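Local coordinates for protein putative tRNA (Adenine(37)-N6)-methyltransferase (Pseudomonas aeruginosa, PDB 7BTU) that probably methylates the threonylcarbamoyl-modified adenosine at position 37 of tRNAs, with S-adenosyl-L-methionine as the methyl donor, at residues E186-E189 / Q190-Q194; H221-R224 / P225-R229; V211-D215 / L216-W220. One frame throughout, in Å; residues are numbered along the deposited sequence. Where two conformers were deposited one is given.

Contact 1. Residues E186-E189 / Q190-Q194; sequences ELIE and QCLAQ
The last two turns of the alpha-helix 184-193, which packs on the mixed sheet of the C-terminal part of the chain, join E186-E189 to Q190-Q194 by successive i to i+4 bonds. Q190 N donates to E186 O, C191 N to L187 O and L192 N to I188 O, each at 2.8 Å; A193 N to E189 O, at the helix's end, is the longest of the four at 3.0 Å. On the buried flank I188 and L192 run side by side in the same direction, and the I188 CG2 branch meets L192 CD1 at 3.6 Å. That methyl is trans to the backbone N of I188 and lies beside its carbonyl carbon, where it meets the L192 side chain, while both residues press on V230 of strand 227-234. The outer flank is polar. Q190 sends its extended chain back along the helix, its CG 3.3 Å from E186 O, and its OE1 takes a hydrogen bond from A36 N, which fixes which end of the amide faces the loop. Its other end reaches E186 through one water, which accepts from Q190 NE2 at 3.0 Å and donates to E186 OE2 at 2.8 Å.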
loop_
_atom_site.group_PDB
_atom_site.type_symbol
_atom_site.label_atom_id
_atom_site.label_comp_id
_atom_site.label_asym_id
_atom_site.label_seq_id
_atom_site.Cartn_x
_atom_site.Cartn_y
_atom_site.Cartn_z
ATOM N N GLU B 186 -13.507 24.996 3.934
ATOM C CA GLU B 186 -12.999 24.232 2.806
ATOM C C GLU B 186 -13.211 22.749 3.028
ATOM O O GLU B 186 -13.581 22.023 2.099
ATOM C CB GLU B 186 -11.502 24.489 2.599
ATOM C CG GLU B 186 -11.297 25.872 1.972
ATOM C CD GLU B 186 -9.827 26.134 1.727
ATOM O OE1 GLU B 186 -9.161 26.590 2.673
ATOM O OE2 GLU B 186 -9.341 25.865 0.606
ATOM N N LEU B 187 -13.001 22.298 4.254
ATOM C CA LEU B 187 -13.228 20.877 4.534
ATOM C C LEU B 187 -14.676 20.524 4.262
ATOM O O LEU B 187 -14.971 19.484 3.647
ATOM C CB LEU B 187 -12.884 20.564 5.982
ATOM C CG LEU B 187 -13.247 19.151 6.478
ATOM C CD1 LEU B 187 -12.519 18.058 5.737
ATOM C CD2 LEU B 187 -12.922 19.087 7.974
ATOM N N ILE B 188 -15.591 21.356 4.765
ATOM C CA ILE B 188 -17.017 21.055 4.581
ATOM C C ILE B 188 -17.332 20.961 3.097
ATOM O O ILE B 188 -17.943 19.999 2.627
ATOM C CB ILE B 188 -17.899 22.096 5.301
ATOM C CG1 ILE B 188 -17.806 21.930 6.829
ATOM C CG2 ILE B 188 -19.393 22.006 4.782
ATOM C CD1 ILE B 188 -18.529 23.063 7.668
ATOM N N GLU B 189 -16.866 21.946 2.328
ATOM C CA GLU B 189 -17.102 21.946 0.894
ATOM C C GLU B 189 -16.508 20.701 0.234
ATOM O O GLU B 189 -17.147 20.092 -0.636
ATOM C CB GLU B 189 -16.500 23.228 0.308
ATOM C CG GLU B 189 -16.468 23.322 -1.170
ATOM C CD GLU B 189 -16.829 24.719 -1.648
ATOM O OE1 GLU B 189 -16.996 25.624 -0.786
ATOM O OE2 GLU B 189 -17.001 24.894 -2.876
ATOM N N GLN B 190 -15.262 20.336 0.596
ATOM C CA GLN B 190 -14.626 19.216 -0.073
ATOM C C GLN B 190 -15.275 17.897 0.308
ATOM O O GLN B 190 -15.343 16.988 -0.508
ATOM C CB GLN B 190 -13.122 19.170 0.246
ATOM C CG GLN B 190 -12.391 20.336 -0.444
ATOM C CD GLN B 190 -11.065 20.642 0.173
ATOM O OE1 GLN B 190 -10.432 19.766 0.784
ATOM N NE2 GLN B 190 -10.602 21.892 -0.004
ATOM N N CYS B 191 -15.716 17.768 1.571
ATOM C CA CYS B 191 -16.417 16.566 2.052
ATOM C C CYS B 191 -17.792 16.425 1.402
ATOM O O CYS B 191 -18.214 15.323 1.006
ATOM C CB CYS B 191 -16.570 16.659 3.589
ATOM S SG CYS B 191 -17.595 15.387 4.456
ATOM N N LEU B 192 -18.544 17.527 1.350
ATOM C CA LEU B 192 -19.903 17.461 0.841
ATOM C C LEU B 192 -19.914 17.236 -0.654
ATOM O O LEU B 192 -20.793 16.516 -1.163
ATOM C CB LEU B 192 -20.675 18.745 1.203
ATOM C CG LEU B 192 -20.983 18.804 2.718
ATOM C CD1 LEU B 192 -21.815 20.016 3.095
ATOM C CD2 LEU B 192 -21.692 17.535 3.124
ATOM N N ALA B 193 -18.943 17.805 -1.383
ATOM C CA ALA B 193 -18.944 17.571 -2.826
ATOM C C ALA B 193 -18.878 16.089 -3.189
ATOM O O ALA B 193 -19.326 15.715 -4.278
ATOM C CB ALA B 193 -17.787 18.286 -3.504
ATOM N N GLN B 194 -18.344 15.238 -2.317
ATOM C CA GLN B 194 -18.295 13.800 -2.569
ATOM C C GLN B 194 -19.437 13.008 -1.901
ATOM O O GLN B 194 -19.356 11.774 -1.854
ATOM C CB GLN B 194 -16.904 13.243 -2.162
ATOM C CG GLN B 194 -15.713 13.958 -2.841
ATOM C CD GLN B 194 -14.360 13.175 -2.715
ATOM O OE1 GLN B 194 -14.335 11.945 -2.725
ATOM N NE2 GLN B 194 -13.249 13.917 -2.554
HETATM O O HOH W 1 -8.107 23.342 0.709
#

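Contact 2. Residues H221-R224 / P225-R229; sequences HYPR and PDLIR
This is a surface beta-hairpin contact at the far end of the C-terminal sheet, where strand 216-222 turns into strand 227-234 through a type I turn from R224 to L227. H221 and R229 form an antiparallel hydrogen-bonded pair: R229 N gives to H221 O at 2.9 Å, and H221 N gives to R229 O at 3.1 Å. In the turn, L227 N donates to R224 O at 3.1 Å from well above the carbonyl plane, 60° out of it. The same turn is clasped by a salt bridge. R224 NE reaches D226 OD1 at 3.1 Å on the syn side of the carboxylate and close to the guanidinium plane, with NH2 adding a weak bond to the same oxygen; the two flat groups are turned 77° apart. A bend at chi3 (-50°) folds the R224 chain back, so that one guanidinium face lies over L227 CD2. Y222 and I228 lie alongside each other, Y222 CE2 against I228 CG1, with the tyrosine also meeting the ring of W220. On the face that carries H221 and R229, P223 CG rests on R229 CB at 3.6 Å, and the R229 chain, extended from CG to NE, runs beside the imidazole, bringing R229 CD within 3.2 Å of H221 NE2.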
loop_
_atom_site.group_PDB
_atom_site.type_symbol
_atom_site.label_atom_id
_atom_site.label_comp_id
_atom_site.label_asym_id
_atom_site.label_seq_id
_atom_site.Cartn_x
_atom_site.Cartn_y
_atom_site.Cartn_z
ATOM N N HIS B 221 -28.766 20.160 2.996
ATOM C CA HIS B 221 -29.832 19.497 2.248
ATOM C C HIS B 221 -29.530 19.641 0.743
ATOM O O HIS B 221 -28.563 20.292 0.353
ATOM C CB HIS B 221 -31.203 20.050 2.728
ATOM C CG HIS B 221 -31.528 21.447 2.278
ATOM N ND1 HIS B 221 -32.677 22.090 2.678
ATOM C CD2 HIS B 221 -30.927 22.279 1.400
ATOM C CE1 HIS B 221 -32.740 23.280 2.099
ATOM N NE2 HIS B 221 -31.698 23.411 1.308
ATOM N N TYR B 222 -30.352 19.009 -0.099
ATOM C CA TYR B 222 -30.197 19.016 -1.555
ATOM C C TYR B 222 -31.252 19.920 -2.160
ATOM O O TYR B 222 -32.364 19.459 -2.388
ATOM C CB TYR B 222 -30.381 17.614 -2.121
ATOM C CG TYR B 222 -29.223 16.735 -1.821
ATOM C CD1 TYR B 222 -29.145 16.060 -0.612
ATOM C CD2 TYR B 222 -28.190 16.597 -2.727
ATOM C CE1 TYR B 222 -28.047 15.229 -0.334
ATOM C CE2 TYR B 222 -27.110 15.755 -2.464
ATOM C CZ TYR B 222 -27.036 15.104 -1.257
ATOM O OH TYR B 222 -25.942 14.280 -1.001
ATOM N N PRO B 223 -30.957 21.175 -2.487
ATOM C CA PRO B 223 -32.004 22.006 -3.170
ATOM C C PRO B 223 -32.392 21.463 -4.533
ATOM O O PRO B 223 -33.513 21.716 -5.010
ATOM C CB PRO B 223 -31.364 23.407 -3.310
ATOM C CG PRO B 223 -30.147 23.389 -2.445
ATOM C CD PRO B 223 -29.723 21.928 -2.202
ATOM N N ARG B 224 -31.470 20.766 -5.193
ATOM C CA ARG B 224 -31.653 20.110 -6.478
ATOM C C ARG B 224 -30.816 18.841 -6.416
ATOM O O ARG B 224 -29.898 18.754 -5.597
ATOM C CB ARG B 224 -31.178 20.973 -7.654
ATOM C CG ARG B 224 -31.655 22.395 -7.656
ATOM C CD ARG B 224 -31.326 23.056 -8.997
ATOM N NE ARG B 224 -29.923 22.841 -9.346
ATOM C CZ ARG B 224 -28.995 23.789 -9.281
ATOM N NH1 ARG B 224 -29.342 25.009 -8.878
ATOM N NH2 ARG B 224 -27.732 23.526 -9.617
ATOM N N PRO B 225 -31.089 17.853 -7.275
ATOM C CA PRO B 225 -30.256 16.636 -7.240
ATOM C C PRO B 225 -28.766 16.897 -7.408
ATOM O O PRO B 225 -27.961 16.105 -6.902
ATOM C CB PRO B 225 -30.816 15.803 -8.400
ATOM C CG PRO B 225 -32.229 16.221 -8.459
ATOM C CD PRO B 225 -32.246 17.689 -8.169
ATOM N N ASP B 226 -28.367 18.009 -8.032
ATOM C CA ASP B 226 -26.953 18.275 -8.287
ATOM C C ASP B 226 -26.416 19.451 -7.469
ATOM O O ASP B 226 -25.425 20.083 -7.850
ATOM C CB ASP B 226 -26.734 18.500 -9.785
ATOM C CG ASP B 226 -27.603 19.616 -10.343
ATOM O OD1 ASP B 226 -28.459 20.154 -9.601
ATOM O OD2 ASP B 226 -27.435 19.948 -11.539
ATOM N N LEU B 227 -27.033 19.755 -6.339
ATOM C CA LEU B 227 -26.570 20.883 -5.551
ATOM C C LEU B 227 -26.809 20.576 -4.087
ATOM O O LEU B 227 -27.892 20.112 -3.710
ATOM C CB LEU B 227 -27.293 22.186 -5.968
ATOM C CG LEU B 227 -27.010 23.476 -5.182
ATOM C CD1 LEU B 227 -25.557 23.916 -5.343
ATOM C CD2 LEU B 227 -27.979 24.662 -5.658
ATOM N N ILE B 228 -25.780 20.813 -3.292
ATOM C CA ILE B 228 -25.852 20.737 -1.848
ATOM C C ILE B 228 -25.808 22.141 -1.283
ATOM O O ILE B 228 -25.036 22.991 -1.753
ATOM C CB ILE B 228 -24.696 19.876 -1.315
ATOM C CG1 ILE B 228 -24.997 18.387 -1.623
ATOM C CG2 ILE B 228 -24.518 20.144 0.154
ATOM C CD1 ILE B 228 -23.882 17.377 -1.173
ATOM N N ARG B 229 -26.600 22.381 -0.251
ATOM C CA ARG B 229 -26.597 23.658 0.445
ATOM C C ARG B 229 -26.277 23.424 1.906
ATOM O O ARG B 229 -26.923 22.599 2.550
ATOM C CB ARG B 229 -27.966 24.373 0.260
ATOM C CG ARG B 229 -28.221 25.495 1.284
ATOM C CD ARG B 229 -29.787 25.916 1.294
ATOM N NE ARG B 229 -30.084 27.050 2.184
ATOM C CZ ARG B 229 -29.652 28.266 1.899
ATOM N NH1 ARG B 229 -28.961 28.422 0.792
ATOM N NH2 ARG B 229 -29.908 29.326 2.676
#

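Contact 3. Residues V211-D215 / L216-W220; sequences VRLWD and LDVHW
L216 O is gripped by two groups at the type II' turn of the beta hairpin 209-213/216-222: L213 N donates to it at 3.1 Å, and a water donates to it at 2.9 Å while giving its other hydrogen to W214 O. The R212 CA-H also approaches this oxygen, as a CA-H...O contact. L216 N donates in return to L213 O at 2.8 Å, closing the turn. Two residues further along, V211 and V218 form another hydrogen-bonded pair, V218 N to V211 O being the straighter of its two bonds at 163°. W214 takes the first inner position of the turn with a positive phi of 51°, the backbone shape a II' turn needs there, and its indole side chain touches L180 and Q182.

The sheet face bearing V211, L213, L216 and V218 is apolar. L213, V218 and L216 pack on helix 184-193, L216 also on helix 167-180, and V211 meets E23 and A26. V211 and V218 stand side by side, and L213 CD1 meets V218 CG2 at 4.2 Å; I188 of helix 184-193 touches both L213 and V218. L216 reaches H176, R179 and V184. At the turn, D215 forms a salt bridge with R179 through OD2, tying the hairpin to helix 167-180. On the reverse face R212 and D217 run alongside each other, but they meet through the aliphatic part of the arginine, R212 CG to D217 OD1 at 3.4 Å, and their charged atoms stay apart. At the far end the V211 and W220 side chains cross at a slant, V211 CG1 lying 3.4 Å from the indole carbon CZ3 of W220.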
loop_
_atom_site.group_PDB
_atom_site.type_symbol
_atom_site.label_atom_id
_atom_site.label_comp_id
_atom_site.label_asym_id
_atom_site.label_seq_id
_atom_site.Cartn_x
_atom_site.Cartn_y
_atom_site.Cartn_z
ATOM N N VAL B 211 -23.483 15.573 9.340
ATOM C CA VAL B 211 -22.227 14.860 9.424
ATOM C C VAL B 211 -21.399 15.572 10.494
ATOM O O VAL B 211 -21.514 16.793 10.710
ATOM C CB VAL B 211 -21.471 14.857 8.065
ATOM C CG1 VAL B 211 -21.118 16.249 7.653
ATOM C CG2 VAL B 211 -20.201 14.027 8.215
ATOM N N ARG B 212 -20.581 14.799 11.168
ATOM C CA ARG B 212 -19.689 15.326 12.194
ATOM C C ARG B 212 -18.329 15.575 11.573
ATOM O O ARG B 212 -17.805 14.688 10.894
ATOM C CB ARG B 212 -19.601 14.301 13.327
ATOM C CG ARG B 212 -20.835 14.240 14.177
ATOM C CD ARG B 212 -20.555 13.519 15.441
ATOM N NE ARG B 212 -20.435 12.102 15.210
ATOM C CZ ARG B 212 -19.651 11.280 15.901
ATOM N NH1 ARG B 212 -18.884 11.739 16.890
ATOM N NH2 ARG B 212 -19.653 9.986 15.589
ATOM N N LEU B 213 -17.719 16.723 11.892
ATOM C CA LEU B 213 -16.327 17.002 11.503
ATOM C C LEU B 213 -15.645 17.729 12.657
ATOM O O LEU B 213 -16.228 18.666 13.194
ATOM C CB LEU B 213 -16.299 17.888 10.244
ATOM C CG LEU B 213 -16.861 17.264 8.946
ATOM C CD1 LEU B 213 -17.122 18.376 7.940
ATOM C CD2 LEU B 213 -15.854 16.211 8.382
ATOM N N TRP B 214 -14.436 17.283 13.071
ATOM C CA TRP B 214 -13.818 17.793 14.290
ATOM C C TRP B 214 -14.862 17.683 15.407
ATOM O O TRP B 214 -15.439 16.606 15.581
ATOM C CB TRP B 214 -13.264 19.194 14.046
ATOM C CG TRP B 214 -12.052 19.200 13.066
ATOM C CD1 TRP B 214 -11.995 19.802 11.867
ATOM C CD2 TRP B 214 -10.759 18.600 13.287
ATOM N NE1 TRP B 214 -10.742 19.603 11.291
ATOM C CE2 TRP B 214 -9.975 18.862 12.148
ATOM C CE3 TRP B 214 -10.210 17.823 14.315
ATOM C CZ2 TRP B 214 -8.643 18.406 12.013
ATOM C CZ3 TRP B 214 -8.865 17.353 14.181
ATOM C CH2 TRP B 214 -8.106 17.644 13.035
ATOM N N ASP B 215 -15.149 18.753 16.160
ATOM C CA ASP B 215 -16.157 18.714 17.218
ATOM C C ASP B 215 -17.452 19.389 16.766
ATOM O O ASP B 215 -18.209 19.912 17.595
ATOM C CB ASP B 215 -15.629 19.336 18.523
ATOM C CG ASP B 215 -15.173 20.802 18.346
ATOM O OD1 ASP B 215 -15.362 21.362 17.241
ATOM O OD2 ASP B 215 -14.617 21.389 19.295
ATOM N N LEU B 216 -17.697 19.404 15.461
ATOM C CA LEU B 216 -18.833 20.127 14.879
ATOM C C LEU B 216 -19.906 19.166 14.362
ATOM O O LEU B 216 -19.600 18.046 13.948
ATOM C CB LEU B 216 -18.387 21.005 13.706
ATOM C CG LEU B 216 -17.074 21.796 13.840
ATOM C CD1 LEU B 216 -16.809 22.506 12.525
ATOM C CD2 LEU B 216 -17.281 22.810 14.925
ATOM N N ASP B 217 -21.163 19.656 14.314
ATOM C CA ASP B 217 -22.252 19.026 13.562
ATOM C C ASP B 217 -22.583 19.961 12.400
ATOM O O ASP B 217 -22.797 21.150 12.604
ATOM C CB ASP B 217 -23.494 18.811 14.433
ATOM C CG ASP B 217 -23.210 17.882 15.610
ATOM O OD1 ASP B 217 -22.733 16.747 15.379
ATOM O OD2 ASP B 217 -23.466 18.290 16.755
ATOM N N VAL B 218 -22.536 19.443 11.186
ATOM C CA VAL B 218 -22.741 20.227 9.963
ATOM C C VAL B 218 -24.025 19.697 9.364
ATOM O O VAL B 218 -24.170 18.471 9.221
ATOM C CB VAL B 218 -21.557 20.053 8.994
ATOM C CG1 VAL B 218 -21.797 20.808 7.638
ATOM C CG2 VAL B 218 -20.249 20.581 9.676
ATOM N N HIS B 219 -24.961 20.590 9.037
ATOM C CA HIS B 219 -26.227 20.152 8.462
ATOM C C HIS B 219 -26.353 20.718 7.067
ATOM O O HIS B 219 -25.909 21.849 6.807
ATOM C CB HIS B 219 -27.431 20.572 9.315
ATOM C CG HIS B 219 -27.389 19.971 10.675
ATOM N ND1 HIS B 219 -27.037 20.693 11.795
ATOM C CD2 HIS B 219 -27.564 18.694 11.086
ATOM C CE1 HIS B 219 -27.031 19.890 12.846
ATOM N NE2 HIS B 219 -27.362 18.677 12.440
ATOM N N TRP B 220 -26.965 19.906 6.179
ATOM C CA TRP B 220 -27.126 20.299 4.794
ATOM C C TRP B 220 -28.389 19.664 4.188
ATOM O O TRP B 220 -29.023 18.771 4.776
ATOM C CB TRP B 220 -25.883 19.932 3.979
ATOM C CG TRP B 220 -25.756 18.513 3.558
ATOM C CD1 TRP B 220 -26.211 17.939 2.373
ATOM C CD2 TRP B 220 -25.155 17.485 4.282
ATOM N NE1 TRP B 220 -25.896 16.640 2.335
ATOM C CE2 TRP B 220 -25.215 16.330 3.488
ATOM C CE3 TRP B 220 -24.509 17.437 5.505
ATOM C CZ2 TRP B 220 -24.709 15.139 3.893
ATOM C CZ3 TRP B 220 -23.991 16.246 5.899
ATOM C CH2 TRP B 220 -24.096 15.112 5.102
HETATM O O HOH W 2 -18.280 16.100 15.717
#

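Overall arrangement
Strand 216-222 serves both hairpins, starting at the turn of contact 3 and finishing at that of contact 2, and helix 184-193 of contact 1 packs on the same sheet. Contacts 1 and 3 are partly buried and share an apolar seam: I188 CD1 meets V218 CG2, and L192 CD2 meets the indole of W220. Contact 2, about 17 Å from contact 3 between centres, is a surface contact held by backbone bonds and a salt bridge, yet its buried I228 reaches both L192 and W220. Polar chemistry follows position: water bridges a helix flank in contact 1 and a turn in contact 3; the salt bridge of contact 2 stays within its turn, whereas that of contact 3 reaches out to helix 167-180.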